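PDB 3S52: putative fumarylacetoacetate hydrolase family protein from Yersinia pestis, which is of unknown function but belongs to the fumarylacetoacetate hydrolase family, has a mainly beta fold and is present as two chains in the assembly. Local coordinates for residues Asn20-Val25 against Gly187-Thr192; Tyr29-Lys34 against Thr194-Gly199; His71-Leu76 against Asp104-Glu109. All blocks are in the same frame, centred on the assembly; numbering follows the deposited sequence.

Contact 1. Residues Asn20-Val25 against Gly187-Thr192; sequences NKVVCV and GDIVLT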
loop_
_atom_site.group_PDB
_atom_site.type_symbol
_atom_site.label_atom_id
_atom_site.label_comp_id
_atom_site.label_asym_id
_atom_site.label_seq_id
_atom_site.Cartn_x
_atom_site.Cartn_y
_atom_site.Cartn_z
ATOM N N ASN A 20 5.563 -9.387 0.424
ATOM C CA ASN A 20 4.303 -8.771 -0.005
ATOM C C ASN A 20 4.238 -7.281 0.243
ATOM O O ASN A 20 4.196 -6.485 -0.700
ATOM C CB ASN A 20 3.093 -9.461 0.645
ATOM C CG ASN A 20 2.822 -10.823 0.052
ATOM O OD1 ASN A 20 3.193 -11.861 0.628
ATOM N ND2 ASN A 20 2.184 -10.836 -1.118
ATOM N N LYS A 21 4.210 -6.895 1.516
ATOM C CA LYS A 21 4.033 -5.483 1.856
ATOM C C LYS A 21 4.847 -5.061 3.070
ATOM O O LYS A 21 5.406 -5.894 3.796
ATOM C CB LYS A 21 2.547 -5.141 2.083
ATOM C CG LYS A 21 1.908 -5.845 3.309
ATOM C CD LYS A 21 0.436 -5.430 3.493
ATOM C CE LYS A 21 -0.270 -6.283 4.572
ATOM N NZ LYS A 21 -0.296 -7.749 4.231
ATOM N N VAL A 22 4.879 -3.750 3.276
ATOM C CA VAL A 22 5.534 -3.114 4.410
ATOM C C VAL A 22 4.492 -2.191 5.057
ATOM O O VAL A 22 3.964 -1.311 4.388
ATOM C CB VAL A 22 6.728 -2.275 3.922
ATOM C CG1 VAL A 22 7.509 -1.692 5.095
ATOM C CG2 VAL A 22 7.620 -3.114 3.044
ATOM N N VAL A 23 4.161 -2.427 6.327
ATOM C CA VAL A 23 3.201 -1.591 7.052
ATOM C C VAL A 23 4.007 -0.678 7.952
ATOM O O VAL A 23 4.919 -1.119 8.637
ATOM C CB VAL A 23 2.167 -2.430 7.843
ATOM C CG1 VAL A 23 1.062 -1.530 8.463
ATOM C CG2 VAL A 23 1.542 -3.467 6.943
ATOM N N CYS A 24 3.692 0.606 7.912
ATOM C CA CYS A 24 4.570 1.631 8.458
ATOM C C CYS A 24 3.800 2.532 9.371
ATOM O O CYS A 24 2.591 2.683 9.211
ATOM C CB CYS A 24 5.143 2.492 7.325
ATOM S SG CYS A 24 5.949 1.557 6.006
ATOM N N VAL A 25 4.499 3.153 10.319
ATOM C CA VAL A 25 3.852 4.114 11.201
ATOM C C VAL A 25 4.462 5.508 11.046
ATOM O O VAL A 25 5.679 5.655 11.007
ATOM C CB VAL A 25 3.922 3.676 12.674
ATOM C CG1 VAL A 25 5.399 3.636 13.179
ATOM C CG2 VAL A 25 3.058 4.591 13.539
ATOM N N GLY A 187 6.575 -12.907 6.330
ATOM C CA GLY A 187 7.340 -12.234 5.297
ATOM C C GLY A 187 6.986 -10.763 5.167
ATOM O O GLY A 187 7.667 -10.027 4.462
ATOM N N ASP A 188 5.917 -10.316 5.827
ATOM C CA ASP A 188 5.643 -8.884 5.808
ATOM C C ASP A 188 6.633 -8.186 6.721
ATOM O O ASP A 188 7.203 -8.796 7.622
ATOM C CB ASP A 188 4.204 -8.540 6.192
ATOM C CG ASP A 188 3.205 -8.806 5.053
ATOM O OD1 ASP A 188 3.618 -8.980 3.884
ATOM O OD2 ASP A 188 1.994 -8.829 5.330
ATOM N N ILE A 189 6.840 -6.900 6.478
ATOM C CA ILE A 189 7.786 -6.124 7.250
ATOM C C ILE A 189 7.021 -4.987 7.909
ATOM O O ILE A 189 6.102 -4.420 7.308
ATOM C CB ILE A 189 8.896 -5.550 6.320
ATOM C CG1 ILE A 189 9.690 -6.679 5.647
ATOM C CG2 ILE A 189 9.811 -4.609 7.070
ATOM C CD1 ILE A 189 10.537 -6.206 4.455
ATOM N N VAL A 190 7.400 -4.649 9.138
ATOM C CA VAL A 190 6.813 -3.507 9.816
ATOM C C VAL A 190 7.896 -2.478 10.067
ATOM O O VAL A 190 8.971 -2.815 10.582
ATOM C CB VAL A 190 6.171 -3.904 11.146
ATOM C CG1 VAL A 190 5.851 -2.653 11.979
ATOM C CG2 VAL A 190 4.926 -4.749 10.892
ATOM N N LEU A 191 7.628 -1.235 9.664
ATOM C CA LEU A 191 8.527 -0.115 9.941
ATOM C C LEU A 191 7.983 0.621 11.145
ATOM O O LEU A 191 6.780 0.878 11.229
ATOM C CB LEU A 191 8.628 0.840 8.747
ATOM C CG LEU A 191 9.317 0.286 7.498
ATOM C CD1 LEU A 191 9.634 1.422 6.513
ATOM C CD2 LEU A 191 10.581 -0.459 7.869
ATOM N N THR A 192 8.859 0.915 12.094
ATOM C CA THR A 192 8.437 1.407 13.401
ATOM C C THR A 192 8.551 2.934 13.597
ATOM O O THR A 192 8.310 3.433 14.692
ATOM C CB THR A 192 9.193 0.674 14.518
ATOM O OG1 THR A 192 10.594 0.924 14.365
ATOM C CG2 THR A 192 8.943 -0.825 14.433
HETATM O O HOH W 1 7.044 -8.098 2.556
#

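Contact 2. Residues Tyr29-Lys34 against Thr194-Gly199; sequences YAEHIK and TPQGVG. With SO4 (sulfate ion), chain E.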
loop_
_atom_site.group_PDB
_atom_site.type_symbol
_atom_site.label_atom_id
_atom_site.label_comp_id
_atom_site.label_asym_id
_atom_site.label_seq_id
_atom_site.Cartn_x
_atom_site.Cartn_y
_atom_site.Cartn_z
ATOM N N TYR A 29 7.838 9.236 16.896
ATOM C CA TYR A 29 8.835 9.792 17.815
ATOM C C TYR A 29 8.528 11.277 18.027
ATOM O O TYR A 29 8.377 12.029 17.054
ATOM C CB TYR A 29 10.251 9.677 17.230
ATOM C CG TYR A 29 10.821 8.285 17.169
ATOM C CD1 TYR A 29 10.349 7.359 16.251
ATOM C CD2 TYR A 29 11.860 7.899 18.012
ATOM C CE1 TYR A 29 10.881 6.070 16.193
ATOM C CE2 TYR A 29 12.394 6.613 17.952
ATOM C CZ TYR A 29 11.901 5.714 17.028
ATOM O OH TYR A 29 12.416 4.445 16.943
ATOM N N ALA A 30 8.450 11.708 19.280
ATOM C CA ALA A 30 8.036 13.084 19.584
ATOM C C ALA A 30 8.905 14.166 18.940
ATOM O O ALA A 30 8.386 15.166 18.450
ATOM C CB ALA A 30 7.949 13.297 21.091
ATOM N N GLU A 31 10.221 13.971 18.939
ATOM C CA GLU A 31 11.113 14.957 18.341
ATOM C C GLU A 31 10.959 15.036 16.818
ATOM O O GLU A 31 11.215 16.079 16.220
ATOM C CB GLU A 31 12.569 14.713 18.762
ATOM C CG GLU A 31 12.809 15.050 20.237
ATOM C CD GLU A 31 14.244 14.820 20.692
ATOM O OE1 GLU A 31 14.624 13.647 20.930
ATOM O OE2 GLU A 31 14.991 15.819 20.827
ATOM N N HIS A 32 10.531 13.944 16.192
ATOM C CA HIS A 32 10.256 13.980 14.765
ATOM C C HIS A 32 8.935 14.702 14.503
ATOM O O HIS A 32 8.824 15.516 13.571
ATOM C CB HIS A 32 10.227 12.579 14.159
ATOM C CG HIS A 32 9.792 12.567 12.731
ATOM N ND1 HIS A 32 10.434 13.298 11.756
ATOM C CD2 HIS A 32 8.756 11.947 12.118
ATOM C CE1 HIS A 32 9.826 13.111 10.598
ATOM N NE2 HIS A 32 8.801 12.297 10.791
ATOM N N ILE A 33 7.935 14.424 15.328
ATOM C CA ILE A 33 6.688 15.160 15.216
ATOM C C ILE A 33 6.927 16.673 15.306
ATOM O O ILE A 33 6.295 17.462 14.601
ATOM C CB ILE A 33 5.682 14.734 16.264
ATOM C CG1 ILE A 33 5.258 13.280 16.030
ATOM C CG2 ILE A 33 4.467 15.635 16.188
ATOM C CD1 ILE A 33 4.277 12.756 17.080
ATOM N N LYS A 34 7.862 17.069 16.159
ATOM C CA LYS A 34 8.144 18.477 16.397
ATOM C C LYS A 34 8.824 19.141 15.186
ATOM O O LYS A 34 8.467 20.255 14.805
ATOM C CB LYS A 34 8.992 18.610 17.664
ATOM C CG LYS A 34 9.471 20.002 17.984
ATOM C CD LYS A 34 10.497 19.957 19.117
ATOM C CE LYS A 34 11.015 21.350 19.473
ATOM N NZ LYS A 34 11.590 22.090 18.313
ATOM N N THR A 194 10.469 6.994 12.445
ATOM C CA THR A 194 11.785 7.598 12.398
ATOM C C THR A 194 11.952 8.663 13.493
ATOM O O THR A 194 11.031 9.425 13.779
ATOM C CB THR A 194 12.032 8.212 10.999
ATOM O OG1 THR A 194 13.418 8.508 10.835
ATOM C CG2 THR A 194 11.210 9.477 10.820
ATOM N N PRO A 195 13.146 8.718 14.100
ATOM C CA PRO A 195 13.442 9.743 15.102
ATOM C C PRO A 195 13.746 11.055 14.390
ATOM O O PRO A 195 13.640 11.116 13.159
ATOM C CB PRO A 195 14.692 9.196 15.798
ATOM C CG PRO A 195 15.389 8.413 14.732
ATOM C CD PRO A 195 14.286 7.805 13.880
ATOM N N GLN A 196 14.122 12.085 15.141
ATOM C CA GLN A 196 14.375 13.405 14.568
ATOM C C GLN A 196 15.601 13.384 13.654
ATOM O O GLN A 196 16.397 12.439 13.686
ATOM C CB GLN A 196 14.574 14.458 15.664
ATOM C CG GLN A 196 15.904 14.333 16.395
ATOM C CD GLN A 196 16.161 15.480 17.372
ATOM O OE1 GLN A 196 15.457 16.498 17.370
ATOM N NE2 GLN A 196 17.182 15.316 18.215
ATOM N N GLY A 197 15.737 14.413 12.825
ATOM C CA GLY A 197 16.903 14.530 11.971
ATOM C C GLY A 197 16.632 14.246 10.505
ATOM O O GLY A 197 17.544 14.233 9.695
ATOM N N VAL A 198 15.378 14.020 10.157
ATOM C CA VAL A 198 15.037 13.743 8.774
ATOM C C VAL A 198 15.530 14.864 7.859
ATOM O O VAL A 198 15.430 16.049 8.199
ATOM C CB VAL A 198 13.515 13.527 8.620
ATOM C CG1 VAL A 198 13.125 13.459 7.157
ATOM C CG2 VAL A 198 13.107 12.243 9.347
ATOM N N GLY A 199 16.061 14.490 6.697
ATOM C CA GLY A 199 16.637 15.473 5.801
ATOM C C GLY A 199 16.836 14.988 4.382
ATOM O O GLY A 199 16.665 13.807 4.092
HETATM S S SO4 E . 6.022 10.928 8.936
HETATM O O1 SO4 E . 7.119 11.797 8.509
HETATM O O2 SO4 E . 5.986 9.745 8.095
HETATM O O3 SO4 E . 6.205 10.507 10.327
HETATM O O4 SO4 E . 4.767 11.684 8.790
HETATM O O HOH W 2 8.055 9.038 13.642
HETATM O O HOH W 3 14.064 11.261 18.498
HETATM O O HOH W 4 12.653 18.364 16.989
#

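Contact 3. Residues His71-Leu76 against Asp104-Glu109; sequences HHEIEL and DLTLRE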
loop_
_atom_site.group_PDB
_atom_site.type_symbol
_atom_site.label_atom_id
_atom_site.label_comp_id
_atom_site.label_asym_id
_atom_site.label_seq_id
_atom_site.Cartn_x
_atom_site.Cartn_y
_atom_site.Cartn_z
ATOM N N HIS A 71 13.880 12.719 1.074
ATOM C CA HIS A 71 14.390 12.735 2.447
ATOM C C HIS A 71 14.604 11.334 3.032
ATOM O O HIS A 71 13.782 10.440 2.835
ATOM C CB HIS A 71 13.422 13.505 3.359
ATOM C CG HIS A 71 13.475 14.992 3.191
ATOM N ND1 HIS A 71 13.679 15.599 1.969
ATOM C CD2 HIS A 71 13.343 15.995 4.093
ATOM C CE1 HIS A 71 13.677 16.912 2.127
ATOM N NE2 HIS A 71 13.479 17.178 3.406
ATOM N N HIS A 72 15.695 11.153 3.769
ATOM C CA HIS A 72 15.932 9.902 4.481
ATOM C C HIS A 72 15.097 9.846 5.782
ATOM O O HIS A 72 14.939 10.863 6.463
ATOM C CB HIS A 72 17.427 9.750 4.797
ATOM C CG HIS A 72 18.011 10.908 5.555
ATOM N ND1 HIS A 72 17.825 11.083 6.911
ATOM C CD2 HIS A 72 18.776 11.950 5.145
ATOM C CE1 HIS A 72 18.444 12.186 7.301
ATOM N NE2 HIS A 72 19.029 12.732 6.249
ATOM N N GLU A 73 14.506 8.688 6.091
ATOM C CA GLU A 73 13.991 8.474 7.436
ATOM C C GLU A 73 14.410 7.095 7.923
ATOM O O GLU A 73 13.759 6.103 7.588
ATOM C CB GLU A 73 12.458 8.566 7.415
ATOM C CG GLU A 73 11.953 9.739 6.599
ATOM C CD GLU A 73 10.469 9.998 6.794
ATOM O OE1 GLU A 73 9.726 9.034 7.091
ATOM O OE2 GLU A 73 10.059 11.173 6.652
ATOM N N ILE A 74 15.404 7.038 8.802
ATOM C CA ILE A 74 15.916 5.749 9.271
ATOM C C ILE A 74 14.923 5.156 10.279
ATOM O O ILE A 74 14.288 5.897 11.039
ATOM C CB ILE A 74 17.344 5.868 9.883
ATOM C CG1 ILE A 74 17.948 4.483 10.113
ATOM C CG2 ILE A 74 17.315 6.630 11.190
ATOM C CD1 ILE A 74 19.357 4.515 10.704
ATOM N N GLU A 75 14.759 3.834 10.250
ATOM C CA GLU A 75 13.745 3.169 11.066
ATOM C C GLU A 75 14.126 1.736 11.356
ATOM O O GLU A 75 14.772 1.080 10.534
ATOM C CB GLU A 75 12.361 3.193 10.361
ATOM C CG GLU A 75 11.968 4.579 9.817
ATOM C CD GLU A 75 10.480 4.746 9.538
ATOM O OE1 GLU A 75 9.698 3.835 9.876
ATOM O OE2 GLU A 75 10.087 5.808 8.983
ATOM N N LEU A 76 13.708 1.257 12.521
ATOM C CA LEU A 76 13.820 -0.157 12.855
ATOM C C LEU A 76 12.773 -0.923 12.045
ATOM O O LEU A 76 11.591 -0.542 12.028
ATOM C CB LEU A 76 13.588 -0.376 14.359
ATOM C CG LEU A 76 13.612 -1.855 14.748
ATOM C CD1 LEU A 76 15.028 -2.382 14.707
ATOM C CD2 LEU A 76 12.988 -2.076 16.130
ATOM N N ASP A 104 12.822 4.890 5.189
ATOM C CA ASP A 104 11.534 5.147 4.601
ATOM C C ASP A 104 11.784 6.442 3.854
ATOM O O ASP A 104 11.654 7.538 4.417
ATOM C CB ASP A 104 10.517 5.313 5.749
ATOM C CG ASP A 104 9.218 6.012 5.332
ATOM O OD1 ASP A 104 8.931 6.139 4.119
ATOM O OD2 ASP A 104 8.466 6.420 6.254
ATOM N N LEU A 105 12.048 6.312 2.552
ATOM C CA LEU A 105 12.366 7.472 1.719
ATOM C C LEU A 105 11.075 8.153 1.334
ATOM O O LEU A 105 10.106 7.497 0.954
ATOM C CB LEU A 105 13.122 7.092 0.439
ATOM C CG LEU A 105 14.447 6.327 0.513
ATOM C CD1 LEU A 105 14.998 6.132 -0.887
ATOM C CD2 LEU A 105 15.447 7.055 1.384
ATOM N N THR A 106 11.077 9.475 1.382
ATOM C CA THR A 106 9.836 10.215 1.290
ATOM C C THR A 106 10.019 11.379 0.344
ATOM O O THR A 106 11.015 12.089 0.431
ATOM C CB THR A 106 9.450 10.763 2.675
ATOM O OG1 THR A 106 9.270 9.671 3.587
ATOM C CG2 THR A 106 8.150 11.610 2.603
ATOM N N LEU A 107 9.052 11.620 -0.530
ATOM C CA LEU A 107 9.166 12.824 -1.334
ATOM C C LEU A 107 8.471 13.858 -0.486
ATOM O O LEU A 107 7.252 14.000 -0.507
ATOM C CB LEU A 107 8.454 12.626 -2.674
ATOM C CG LEU A 107 9.118 11.540 -3.539
ATOM C CD1 LEU A 107 8.291 11.176 -4.783
ATOM C CD2 LEU A 107 10.517 11.972 -3.932
ATOM N N ARG A 108 9.279 14.640 0.216
ATOM C CA ARG A 108 8.772 15.404 1.346
ATOM C C ARG A 108 7.881 16.539 0.880
ATOM O O ARG A 108 6.890 16.850 1.532
ATOM C CB ARG A 108 9.922 15.953 2.197
ATOM C CG ARG A 108 9.467 16.746 3.418
ATOM C CD ARG A 108 10.640 17.213 4.276
ATOM N NE ARG A 108 10.185 17.952 5.455
ATOM C CZ ARG A 108 10.968 18.310 6.471
ATOM N NH1 ARG A 108 12.259 17.998 6.472
ATOM N NH2 ARG A 108 10.459 18.981 7.496
ATOM N N GLU A 109 8.252 17.166 -0.236
ATOM C CA GLU A 109 7.462 18.254 -0.799
ATOM C C GLU A 109 6.088 17.758 -1.228
ATOM O O GLU A 109 5.077 18.389 -0.927
ATOM C CB GLU A 109 8.187 18.911 -1.988
ATOM C CG GLU A 109 9.550 19.528 -1.643
ATOM C CD GLU A 109 10.357 19.929 -2.882
ATOM O OE1 GLU A 109 9.781 20.560 -3.801
ATOM O OE2 GLU A 109 11.568 19.609 -2.940
#

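Contact 1. Residues Asn20-Val25 against Gly187-Thr192
K21 and D188 meet just ahead of the V22-I189 pairing of two parallel strands, where the lysine chain passes obliquely across the carboxylate of D188. From CB, chi1 of 65° places CG between the backbone N and the carbonyl carbon, and K21 CG lies 3.6 Å from both D188 OD1 and D188 OD2. CD stands farther off, K21 CE closes to 3.5 Å from D188 OD2, and a bend at the last torsion brings K21 NZ to 2.8 Å from D188 OD2. This salt bridge uses the syn side of the oxygen, 30° out of the carboxylate plane. The other oxygen, D188 OD1, accepts the backbone N of K21 at 3.2 Å from above that plane, so both ends of one residue grip one carboxylate.

Beyond this clasp the strands run in step. I189 N bonds to K21 O, V23 N to I189 O (2.9 Å) and L191 N to V23 O (2.9 Å); the last rung, V25 N to L191 O, is weak. On one face, V22 CG1 presses on L191 CG at 3.6 Å and C24 SG touches L191 CD1. On the other, V23 and V190 meet helix 171-181. A water joins N20 N, K21 O and G187 O. K21 NZ also donates to T183 O and, weakly, to T52 OG1 of the second subunit, and D188 OD2 accepts R185 N, so the buried charges are satisfied within the assembly.

Contact 2. Residues Tyr29-Lys34 against Thr194-Gly199
H32 lays one face of its imidazole on the methyl of T194: T194 CG2 sits 3.7 Å from the H32 ring centroid and 9° off the ring normal, a CH-pi contact almost over the centre. With CG anti to the backbone N (chi1 173°), the ring leaves helix 30-35 toward the 194-199 loop. V198 CG2 approaches obliquely, 3.6 Å from H32 CE1. The ring is held at two corners. ND1 bonds to E35 OE2, while H32 NE2 donates to sulfate O1 at 2.9 Å in a nearly straight bond, and more weakly to sulfate O3; the sulfate, probably from the crystallisation liquor, meets the edge of the ring, near its plane. S27 N and K125 NZ also bind this ion. E35 further accepts the backbone N of G197 and V198, which ties the histidine's partner to the 194-199 loop.

P195 lies over one face of Y29, the N-cap residue of the helix, with P195 CB 4.2 Å from the Y29 ring centroid and the two side chains pointing the same way. At the exposed end, the E31 carboxylate and Q196 amide cross without a hydrogen bond, their planes 40° apart; a water donates to E31 O at 2.8 Å and, weakly, to Q196 OE1. A short helix and loop closing over a histidine that reaches an anion is consistent with the rim of the active-site pocket in this family.

Contact 3. Residues His71-Leu76 against Asp104-Glu109
E73 CG lies anti to the carbonyl carbon (chi1 -44°) and D104 CG anti to the backbone N (chi1 162°), which sends the two carboxylates the same way, side by side. E73 OE1 comes to 3.0 Å from D104 OD2, the planes 77° apart, and E75 OE2 reaches the same D104 OD2 at 3.2 Å. These are acceptor pairs, not bonds. K125 NZ draws the group together, with salt bridges to E73 OE1 and D104 OD2 and a hydrogen bond to T106 OG1; K49 takes D104 OD1, and E75 OE1 accepts G193 N. The cluster recalls the Glu-x-Glu plus Asp group that holds a metal in relatives.

Main-chain bonds position it: D104 N to E73 O at 2.8 Å, then the antiparallel hydrogen-bonded pair H71 and T106, where H71 N meets T106 O at 3.0 Å and T106 N returns to H71 O. Farther along, R108 packs against the H71 ring, though the detail of this overlap is doubtful. Strand 70-80 is thereby flanked by 96-107, while 189-191 and 199-201 also pair with it; R108 begins helix 108-117, and helix 122-125 delivers K125.

Overall arrangement
Contacts 1 and 3 are buried and share one mixed sheet, since strands 189-191 and 70-80 are neighbours in it; T192 OG1 reaches L76 O at 2.9 Å, and their centres lie about 14 Å apart. Contact 2 is only partly buried, with E31 and Q196 exposed. It ties the helix after strand 21-26 to the loop after 189-191, so its two segments follow, along the chain, the two strands of contact 1. Contact 1 relies on backbone rungs and a salt bridge, contact 2 on ring faces, waters and an anion, and contact 3 on a few rungs beside an acidic cluster. K125 joins the last two, binding both the acids and the sulfate.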